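Local atomic coordinates of cortical-lytic enzyme (Clostridium perfringens, PDB entry 5JIP), a protein that is a spore cortex-lytic muramidase of glycoside hydrolase family 25, involved in hydrolysing cortical peptidoglycan during spore germination. Residues N245-W251 and T279-K285. Numbering follows the deposited sequence.
Sequences NKIFVNW and TKIVIDK
I247 and V249 form antiparallel hydrogen-bonded pairs with I283 and I281, and with the bonds from K285 N to N245 O and from W251 N to T279 O, six backbone hydrogen bonds join 245-251 to 279-285, their strand axes at 163°. The two bonds of the I247-I283 pair, I247 N to I283 O and I283 N to I247 O, are each 2.8 Å, whereas at the W251 end the donor is tilted 30° from the T279 carbonyl plane. There the indole of W251 folds back across the partner backbone: its CG stands between the backbone N and the carbonyl carbon (chi1 55°), which lays one ring face over the T279-K280 peptide. T279 CA makes a CH-pi contact 3.8 Å from the centroid of the five-membered ring, and K280 N lies 3.6 Å from CH2 of W251. On the same side of the sheet, V249 CB meets I281 CG2 at 3.9 Å, and V249 CG2 touches I283 CD1. At the I247 end of that side, K285 CG, set anti to its own carbonyl carbon, comes to 3.6 Å from I247 CG1. The other side carries F248, whose ring receives V282 CG1 over one face, 4.0 Å from the centroid. The I247, V249, W251 and I283 side packs on strands 259-266 and 296-304, consistent with the hydrophobic interior of a beta-sandwich. On the F248 side, K280 NZ forms salt bridges with D132 and D136 of the second subunit, so this surface contributes to the dimer. Strand 246-250 is central in its three-stranded sheet, with 239-243 on one flank and 280-284 on the other.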
loop_
_atom_site.group_PDB
_atom_site.type_symbol
_atom_site.label_atom_id
_atom_site.label_comp_id
_atom_site.label_asym_id
_atom_site.label_seq_id
_atom_site.Cartn_x
_atom_site.Cartn_y
_atom_site.Cartn_z
ATOM N N ASN A 245 -22.937 1.109 19.829
ATOM C CA ASN A 245 -22.554 -0.235 19.428
ATOM C C ASN A 245 -21.238 -0.242 18.662
ATOM O O ASN A 245 -20.975 -1.170 17.895
ATOM C CB ASN A 245 -23.660 -0.893 18.601
ATOM C CG ASN A 245 -23.682 -2.401 18.778
ATOM O OD1 ASN A 245 -23.559 -2.906 19.900
ATOM N ND2 ASN A 245 -23.803 -3.129 17.675
ATOM N N LYS A 246 -20.394 0.765 18.878
ATOM C CA LYS A 246 -19.206 0.962 18.057
ATOM C C LYS A 246 -17.961 1.048 18.933
ATOM O O LYS A 246 -18.017 1.509 20.075
ATOM C CB LYS A 246 -19.367 2.215 17.208
ATOM C CG LYS A 246 -20.516 2.081 16.163
ATOM C CD LYS A 246 -20.989 3.441 15.636
ATOM C CE LYS A 246 -22.003 3.329 14.460
ATOM N NZ LYS A 246 -22.634 1.998 14.372
ATOM N N ILE A 247 -16.839 0.575 18.389
ATOM C CA ILE A 247 -15.523 0.796 18.970
ATOM C C ILE A 247 -14.823 1.871 18.156
ATOM O O ILE A 247 -14.657 1.734 16.938
ATOM C CB ILE A 247 -14.693 -0.494 19.009
ATOM C CG1 ILE A 247 -15.489 -1.611 19.688
ATOM C CG2 ILE A 247 -13.405 -0.250 19.793
ATOM C CD1 ILE A 247 -14.876 -2.975 19.565
ATOM N N PHE A 248 -14.422 2.949 18.824
ATOM C CA PHE A 248 -13.731 4.066 18.189
ATOM C C PHE A 248 -12.246 3.925 18.505
ATOM O O PHE A 248 -11.847 4.024 19.667
ATOM C CB PHE A 248 -14.287 5.398 18.697
ATOM C CG PHE A 248 -15.707 5.644 18.278
ATOM C CD1 PHE A 248 -16.756 5.035 18.951
ATOM C CD2 PHE A 248 -15.988 6.474 17.202
ATOM C CE1 PHE A 248 -18.073 5.256 18.557
ATOM C CE2 PHE A 248 -17.294 6.695 16.796
ATOM C CZ PHE A 248 -18.343 6.089 17.472
ATOM N N VAL A 249 -11.434 3.686 17.481
ATOM C CA VAL A 249 -10.006 3.424 17.654
ATOM C C VAL A 249 -9.212 4.530 16.978
ATOM O O VAL A 249 -9.550 4.967 15.875
ATOM C CB VAL A 249 -9.612 2.042 17.083
ATOM C CG1 VAL A 249 -8.153 1.724 17.410
ATOM C CG2 VAL A 249 -10.548 0.944 17.606
ATOM N N ASN A 250 -8.142 4.979 17.633
ATOM C CA ASN A 250 -7.291 5.983 17.007
ATOM C C ASN A 250 -5.846 5.733 17.415
ATOM O O ASN A 250 -5.564 4.994 18.368
ATOM C CB ASN A 250 -7.736 7.414 17.356
ATOM C CG ASN A 250 -7.400 7.806 18.776
ATOM O OD1 ASN A 250 -8.038 7.360 19.731
ATOM N ND2 ASN A 250 -6.420 8.670 18.918
ATOM N N TRP A 251 -4.928 6.332 16.658
ATOM C CA TRP A 251 -3.506 6.126 16.909
ATOM C C TRP A 251 -2.711 7.282 16.324
ATOM O O TRP A 251 -3.211 8.083 15.529
ATOM C CB TRP A 251 -3.042 4.771 16.332
ATOM C CG TRP A 251 -3.329 4.576 14.859
ATOM C CD1 TRP A 251 -2.515 4.900 13.823
ATOM C CD2 TRP A 251 -4.512 4.000 14.275
ATOM N NE1 TRP A 251 -3.117 4.566 12.614
ATOM C CE2 TRP A 251 -4.341 4.023 12.867
ATOM C CE3 TRP A 251 -5.694 3.490 14.801
ATOM C CZ2 TRP A 251 -5.311 3.539 11.982
ATOM C CZ3 TRP A 251 -6.659 3.005 13.924
ATOM C CH2 TRP A 251 -6.460 3.040 12.527
ATOM N N THR A 279 -5.503 7.493 10.744
ATOM C CA THR A 279 -5.225 7.494 12.179
ATOM C C THR A 279 -6.423 7.037 13.008
ATOM O O THR A 279 -6.388 7.144 14.246
ATOM C CB THR A 279 -4.754 8.888 12.648
ATOM O OG1 THR A 279 -5.766 9.868 12.424
ATOM C CG2 THR A 279 -3.493 9.312 11.913
ATOM N N LYS A 280 -7.473 6.510 12.381
ATOM C CA LYS A 280 -8.630 6.056 13.132
ATOM C C LYS A 280 -9.463 5.074 12.307
ATOM O O LYS A 280 -9.332 4.981 11.087
ATOM C CB LYS A 280 -9.490 7.252 13.560
ATOM C CG LYS A 280 -10.030 8.081 12.405
ATOM C CD LYS A 280 -10.826 9.245 12.907
ATOM C CE LYS A 280 -11.125 10.248 11.778
ATOM N NZ LYS A 280 -12.015 11.315 12.283
ATOM N N ILE A 281 -10.287 4.306 13.014
ATOM C CA ILE A 281 -11.282 3.426 12.417
ATOM C C ILE A 281 -12.434 3.314 13.409
ATOM O O ILE A 281 -12.234 3.306 14.627
ATOM C CB ILE A 281 -10.716 2.029 12.065
ATOM C CG1 ILE A 281 -11.766 1.200 11.320
ATOM C CG2 ILE A 281 -10.283 1.310 13.312
ATOM C CD1 ILE A 281 -11.313 -0.214 10.854
ATOM N N VAL A 282 -13.647 3.261 12.885
ATOM C CA VAL A 282 -14.835 3.027 13.692
ATOM C C VAL A 282 -15.301 1.624 13.369
ATOM O O VAL A 282 -15.525 1.302 12.201
ATOM C CB VAL A 282 -15.933 4.056 13.395
ATOM C CG1 VAL A 282 -17.091 3.882 14.377
ATOM C CG2 VAL A 282 -15.355 5.467 13.407
ATOM N N ILE A 283 -15.427 0.791 14.389
ATOM C CA ILE A 283 -15.684 -0.634 14.222
ATOM C C ILE A 283 -17.062 -0.945 14.779
ATOM O O ILE A 283 -17.362 -0.610 15.932
ATOM C CB ILE A 283 -14.625 -1.492 14.929
ATOM C CG1 ILE A 283 -13.242 -1.184 14.365
ATOM C CG2 ILE A 283 -14.954 -2.972 14.791
ATOM C CD1 ILE A 283 -12.132 -1.893 15.120
ATOM N N ASP A 284 -17.875 -1.627 13.973
ATOM C CA ASP A 284 -19.193 -2.087 14.388
ATOM C C ASP A 284 -19.052 -3.336 15.254
ATOM O O ASP A 284 -18.562 -4.373 14.786
ATOM C CB ASP A 284 -20.043 -2.353 13.140
ATOM C CG ASP A 284 -21.501 -2.599 13.458
ATOM O OD1 ASP A 284 -21.790 -3.211 14.504
ATOM O OD2 ASP A 284 -22.359 -2.184 12.653
ATOM N N LYS A 285 -19.502 -3.240 16.518
ATOM C CA LYS A 285 -19.312 -4.321 17.488
ATOM C C LYS A 285 -20.053 -5.591 17.111
ATOM O O LYS A 285 -19.631 -6.690 17.505
ATOM C CB LYS A 285 -19.787 -3.881 18.868
ATOM C CG LYS A 285 -18.832 -2.996 19.608
ATOM C CD LYS A 285 -19.499 -2.418 20.852
ATOM C CE LYS A 285 -19.665 -3.475 21.923
ATOM N NZ LYS A 285 -20.197 -2.901 23.191
#